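Local coordinates for VC0179-like protein (Escherichia coli, PDB 4XJ6) that probably joins nucleoside triphosphates into cyclic dinucleotides such as cyclic GMP-AMP, as a magnesium-dependent bacterial counterpart of cyclic GMP-AMP synthase, at residues N6-Y9 with G15-S18; R180-I183 with T188-D191. All coordinates share one frame; numbering follows the deposited sequence.

Contact 1: N6-Y9 with G15-S18; sequences NNYY and GLIS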
loop_
_atom_site.group_PDB
_atom_site.type_symbol
_atom_site.label_atom_id
_atom_site.label_comp_id
_atom_site.label_asym_id
_atom_site.label_seq_id
_atom_site.Cartn_x
_atom_site.Cartn_y
_atom_site.Cartn_z
ATOM N N ASN A 6 18.201 11.233 19.977
ATOM C CA ASN A 6 18.066 12.002 18.741
ATOM C C ASN A 6 18.993 11.523 17.623
ATOM O O ASN A 6 18.614 11.516 16.449
ATOM C CB ASN A 6 18.313 13.485 19.014
ATOM C CG ASN A 6 17.129 14.158 19.680
ATOM O OD1 ASN A 6 15.982 13.761 19.481
ATOM N ND2 ASN A 6 17.404 15.187 20.475
ATOM N N ASN A 7 20.205 11.123 17.991
ATOM C CA ASN A 7 21.157 10.591 17.020
ATOM C C ASN A 7 20.882 9.126 16.695
ATOM O O ASN A 7 21.152 8.674 15.583
ATOM C CB ASN A 7 22.593 10.763 17.521
ATOM C CG ASN A 7 23.195 12.096 17.111
ATOM O OD1 ASN A 7 23.739 12.235 16.015
ATOM N ND2 ASN A 7 23.095 13.085 17.991
ATOM N N TYR A 8 20.352 8.390 17.668
ATOM C CA TYR A 8 19.890 7.027 17.432
ATOM C C TYR A 8 18.865 7.041 16.308
ATOM O O TYR A 8 18.886 6.193 15.418
ATOM C CB TYR A 8 19.288 6.431 18.709
ATOM C CG TYR A 8 18.489 5.157 18.502
ATOM C CD1 TYR A 8 19.090 3.910 18.612
ATOM C CD2 TYR A 8 17.131 5.203 18.208
ATOM C CE1 TYR A 8 18.366 2.745 18.428
ATOM C CE2 TYR A 8 16.398 4.044 18.019
ATOM C CZ TYR A 8 17.023 2.817 18.131
ATOM O OH TYR A 8 16.302 1.658 17.949
ATOM N N TYR A 9 17.982 8.032 16.352
ATOM C CA TYR A 9 16.890 8.144 15.393
ATOM C C TYR A 9 17.326 8.666 14.022
ATOM O O TYR A 9 16.933 8.116 12.990
ATOM C CB TYR A 9 15.791 9.060 15.948
ATOM C CG TYR A 9 14.918 8.429 17.014
ATOM C CD1 TYR A 9 14.171 7.289 16.744
ATOM C CD2 TYR A 9 14.815 8.994 18.279
ATOM C CE1 TYR A 9 13.366 6.717 17.707
ATOM C CE2 TYR A 9 14.010 8.428 19.254
ATOM C CZ TYR A 9 13.287 7.290 18.960
ATOM O OH TYR A 9 12.481 6.715 19.915
ATOM N N GLY A 15 22.073 5.834 11.744
ATOM C CA GLY A 15 20.872 6.075 12.527
ATOM C C GLY A 15 19.678 5.287 12.017
ATOM O O GLY A 15 19.766 4.608 10.995
ATOM N N LEU A 16 18.555 5.386 12.723
ATOM C CA LEU A 16 17.367 4.599 12.395
ATOM C C LEU A 16 16.754 4.983 11.049
ATOM O O LEU A 16 16.316 4.116 10.292
ATOM C CB LEU A 16 16.321 4.736 13.503
ATOM C CG LEU A 16 15.067 3.873 13.351
ATOM C CD1 LEU A 16 15.446 2.408 13.180
ATOM C CD2 LEU A 16 14.131 4.065 14.543
ATOM N N ILE A 17 16.729 6.279 10.751
ATOM C CA ILE A 17 16.191 6.757 9.483
ATOM C C ILE A 17 17.016 6.212 8.315
ATOM O O ILE A 17 16.486 5.926 7.241
ATOM C CB ILE A 17 16.151 8.303 9.431
ATOM C CG1 ILE A 17 15.526 8.779 8.116
ATOM C CG2 ILE A 17 17.541 8.897 9.641
ATOM C CD1 ILE A 17 15.453 10.279 7.986
ATOM N N SER A 18 18.312 6.043 8.542
ATOM C CA SER A 18 19.200 5.515 7.520
ATOM C C SER A 18 18.968 4.026 7.300
ATOM O O SER A 18 19.124 3.522 6.187
ATOM C CB SER A 18 20.653 5.774 7.904
ATOM O OG SER A 18 20.890 7.162 8.042
#
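Two backbone hydrogen bonds tie the carbonyls of Tyr8 and Tyr9 to the first turn of the next helix. Leu16 N gives its hydrogen to Tyr8 O at 2.8 Å, with an N-H...O angle of 144°. Ile17 N reaches Tyr9 O at 2.9 Å and makes a somewhat straighter bond of 153°; Ile17 CG2 approaches the same Tyr9 O to 3.5 Å. Both donors belong to the opening turn of helix 16-20, whose amides have no earlier turn of their own helix to bond to, and carbonyls of helix 6-10 serve them instead. Gly15, at the N-cap position, fits closely here: its CA comes to 3.5 Å from Tyr8 O.

The apolar part depends on one methyl. Leu16 CD2 lies 3.9 Å from Tyr9 CD1, at the edge of that ring and near its plane, and 4.1 Å from Tyr8 CE2, which it meets obliquely. With chi1 of -175°, Leu16 turns CG away from its own backbone N, and the branch ends beside both tyrosines. Tyr8 CD2 in turn sits over one face of the Tyr9 ring.

Around this corner between two short helices near the N-terminus, helix 382-393 receives Tyr8 through Leu386, Ile389 and Phe393, and Asn390 OD1 hydrogen-bonds Tyr8 OH. Tyr9 stacks with Phe281 and also touches Leu318 and Met322 of helix 318-335, so the short helix 6-10 packs against helices from the C-terminal half of the chain.

Contact 2: R180-I183 with T188-D191; sequences RIKI and THID. With MG (magnesium ion), chain C; GH3 (3'-deoxy-guanosine-5'-triphosphate), chain E.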
loop_
_atom_site.group_PDB
_atom_site.type_symbol
_atom_site.label_atom_id
_atom_site.label_comp_id
_atom_site.label_asym_id
_atom_site.label_seq_id
_atom_site.Cartn_x
_atom_site.Cartn_y
_atom_site.Cartn_z
ATOM N N ARG A 180 -1.747 -9.031 -6.157
ATOM C CA ARG A 180 -0.384 -8.821 -5.688
ATOM C C ARG A 180 0.583 -9.797 -6.338
ATOM O O ARG A 180 0.314 -10.995 -6.412
ATOM C CB ARG A 180 -0.309 -8.958 -4.166
ATOM C CG ARG A 180 1.111 -9.005 -3.622
ATOM C CD ARG A 180 1.120 -9.071 -2.102
ATOM N NE ARG A 180 0.639 -7.827 -1.512
ATOM C CZ ARG A 180 0.484 -7.634 -0.206
ATOM N NH1 ARG A 180 0.768 -8.607 0.653
ATOM N NH2 ARG A 180 0.042 -6.466 0.245
ATOM N N ILE A 181 1.706 -9.278 -6.820
ATOM C CA ILE A 181 2.782 -10.131 -7.293
ATOM C C ILE A 181 3.957 -10.029 -6.323
ATOM O O ILE A 181 4.447 -8.941 -6.026
ATOM C CB ILE A 181 3.217 -9.771 -8.742
ATOM C CG1 ILE A 181 4.296 -10.738 -9.238
ATOM C CG2 ILE A 181 3.658 -8.311 -8.864
ATOM C CD1 ILE A 181 3.778 -12.136 -9.496
ATOM N N LYS A 182 4.383 -11.173 -5.800
ATOM C CA LYS A 182 5.468 -11.207 -4.829
ATOM C C LYS A 182 6.770 -11.601 -5.506
ATOM O O LYS A 182 6.843 -12.636 -6.165
ATOM C CB LYS A 182 5.147 -12.182 -3.695
ATOM C CG LYS A 182 3.881 -11.847 -2.924
ATOM C CD LYS A 182 3.480 -12.990 -2.006
ATOM C CE LYS A 182 4.512 -13.215 -0.914
ATOM N NZ LYS A 182 4.569 -12.069 0.037
ATOM N N ILE A 183 7.793 -10.773 -5.341
ATOM C CA ILE A 183 9.094 -11.046 -5.933
ATOM C C ILE A 183 10.101 -11.388 -4.837
ATOM O O ILE A 183 10.734 -10.503 -4.264
ATOM C CB ILE A 183 9.596 -9.848 -6.752
ATOM C CG1 ILE A 183 8.470 -9.308 -7.637
ATOM C CG2 ILE A 183 10.803 -10.243 -7.588
ATOM C CD1 ILE A 183 8.822 -8.035 -8.367
ATOM N N THR A 188 10.307 -7.915 -2.421
ATOM C CA THR A 188 9.374 -6.885 -2.847
ATOM C C THR A 188 8.091 -7.524 -3.351
ATOM O O THR A 188 8.128 -8.562 -4.008
ATOM C CB THR A 188 9.984 -6.004 -3.968
ATOM O OG1 THR A 188 11.142 -5.324 -3.469
ATOM C CG2 THR A 188 8.978 -4.979 -4.477
ATOM N N HIS A 189 6.955 -6.921 -3.022
ATOM C CA HIS A 189 5.716 -7.278 -3.693
ATOM C C HIS A 189 5.039 -6.015 -4.213
ATOM O O HIS A 189 5.204 -4.930 -3.650
ATOM C CB HIS A 189 4.782 -8.069 -2.770
ATOM C CG HIS A 189 4.308 -7.303 -1.572
ATOM N ND1 HIS A 189 4.662 -7.646 -0.286
ATOM C CD2 HIS A 189 3.495 -6.227 -1.466
ATOM C CE1 HIS A 189 4.093 -6.808 0.563
ATOM N NE2 HIS A 189 3.380 -5.937 -0.128
ATOM N N ILE A 190 4.299 -6.160 -5.305
ATOM C CA ILE A 190 3.645 -5.024 -5.930
ATOM C C ILE A 190 2.135 -5.208 -5.907
ATOM O O ILE A 190 1.605 -6.156 -6.488
ATOM C CB ILE A 190 4.111 -4.830 -7.382
ATOM C CG1 ILE A 190 5.629 -4.650 -7.430
ATOM C CG2 ILE A 190 3.398 -3.648 -8.018
ATOM C CD1 ILE A 190 6.179 -4.431 -8.821
ATOM N N ASP A 191 1.445 -4.304 -5.222
ATOM C CA ASP A 191 -0.011 -4.320 -5.193
ATOM C C ASP A 191 -0.584 -3.554 -6.381
ATOM O O ASP A 191 -0.176 -2.427 -6.667
ATOM C CB ASP A 191 -0.530 -3.736 -3.881
ATOM C CG ASP A 191 -0.355 -4.690 -2.714
ATOM O OD1 ASP A 191 -0.193 -5.904 -2.962
ATOM O OD2 ASP A 191 -0.387 -4.235 -1.550
HETATM MG MG MG C . 0.220 -2.500 -0.298
HETATM O O3A GH3 E . -3.860 -5.778 2.290
HETATM P PA GH3 E . -5.234 -5.072 1.839
HETATM O O1A GH3 E . -5.688 -4.146 2.942
HETATM O O2A GH3 E . -6.305 -6.078 1.486
HETATM O "O5'" GH3 E . -4.812 -4.192 0.559
HETATM C "C5'" GH3 E . -3.464 -3.830 0.354
HETATM C "C4'" GH3 E . -3.388 -2.828 -0.788
HETATM O "O4'" GH3 E . -4.690 -2.543 -1.251
HETATM C "C3'" GH3 E . -2.782 -1.490 -0.396
HETATM C "C2'" GH3 E . -3.524 -0.495 -1.275
HETATM O "O2'" GH3 E . -2.773 -0.215 -2.434
HETATM C "C1'" GH3 E . -4.811 -1.195 -1.673
HETATM N N9 GH3 E . -5.924 -0.625 -0.900
HETATM C C8 GH3 E . -6.369 -1.142 0.289
HETATM N N7 GH3 E . -7.402 -0.391 0.720
HETATM C C5 GH3 E . -7.629 0.588 -0.185
HETATM C C6 GH3 E . -8.567 1.609 -0.215
HETATM O O6 GH3 E . -9.378 1.722 0.703
HETATM N N1 GH3 E . -8.581 2.491 -1.273
HETATM C C2 GH3 E . -7.663 2.350 -2.293
HETATM N N2 GH3 E . -7.688 3.209 -3.312
HETATM N N3 GH3 E . -6.730 1.328 -2.254
HETATM C C4 GH3 E . -6.710 0.457 -1.216
HETATM O O HOH W 1 -0.514 -3.057 1.569
#
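Thr188 pairs with Ile183 next to the turn of this antiparallel hairpin, its O accepting from Ile183 N at 2.6 Å and its N donating to Ile183 O in a longer bond.

His189 turns to the other face of the sheet, shared with Arg180, Lys182 and Asp191. Its chi1 of 64° holds CG between the backbone N and carbonyl carbon, and the ring lies under the Arg180 guanidinium, centres 3.6 Å apart and planes at 19°. Arg180 CD adds a CH-pi contact over the same ring. ND1 hydrogen-bonds Glu127 OE1, which also forms a salt bridge with Lys182, while NE2 has a weak bond to Asp129; together these would favour one ring rotation.

Ile190 exchanges two backbone bonds with Ile181, its N donating to Ile181 O at 2.9 Å. Its CB meets Ile181 CG2 at 3.8 Å, on the face covered by helix 24-57.

Asp191 is held side-on by Arg180, through NE to OD1 at 2.5 Å, a short value not to be pressed, and NH2 to OD2 at 2.9 Å. Both oxygens use their syn lone pairs, and the carboxylate lies nearly in the guanidinium plane, the planes 12° apart. OD2 also binds magnesium at 2.2 Å, so Arg180 is a second-shell residue that orients a metal ligand.

Asp129 and Asp131 from the adjacent parallel strand share this ion, beside the sugar of the 3'-deoxy-GTP, whose C4' is 3.4 Å from Asp191 OD2. Three aspartates on neighbouring strands holding magnesium at a nucleotide are characteristic of DNA polymerase beta-like nucleotidyltransferases, the superfamily of cyclic GMP-AMP synthase.

How the contacts relate
Contacts 1 and 2 follow one another in series along the chain and lie apart in space: their centres are about 28 Å apart and their nearest atoms about 15 Å, so they do not touch. Contact 2 is the more central, about 11 Å from the centre of the chain against about 24 Å for contact 1. Contact 2 reaches the metal and nucleotide site through Asp191, whose side chain is about 5 Å from a second bound 3'-deoxy-GTP and about 6 Å from a second magnesium ion. Contact 1, a corner between short helices, contributes no residue to the nucleotide pockets or the metal sites.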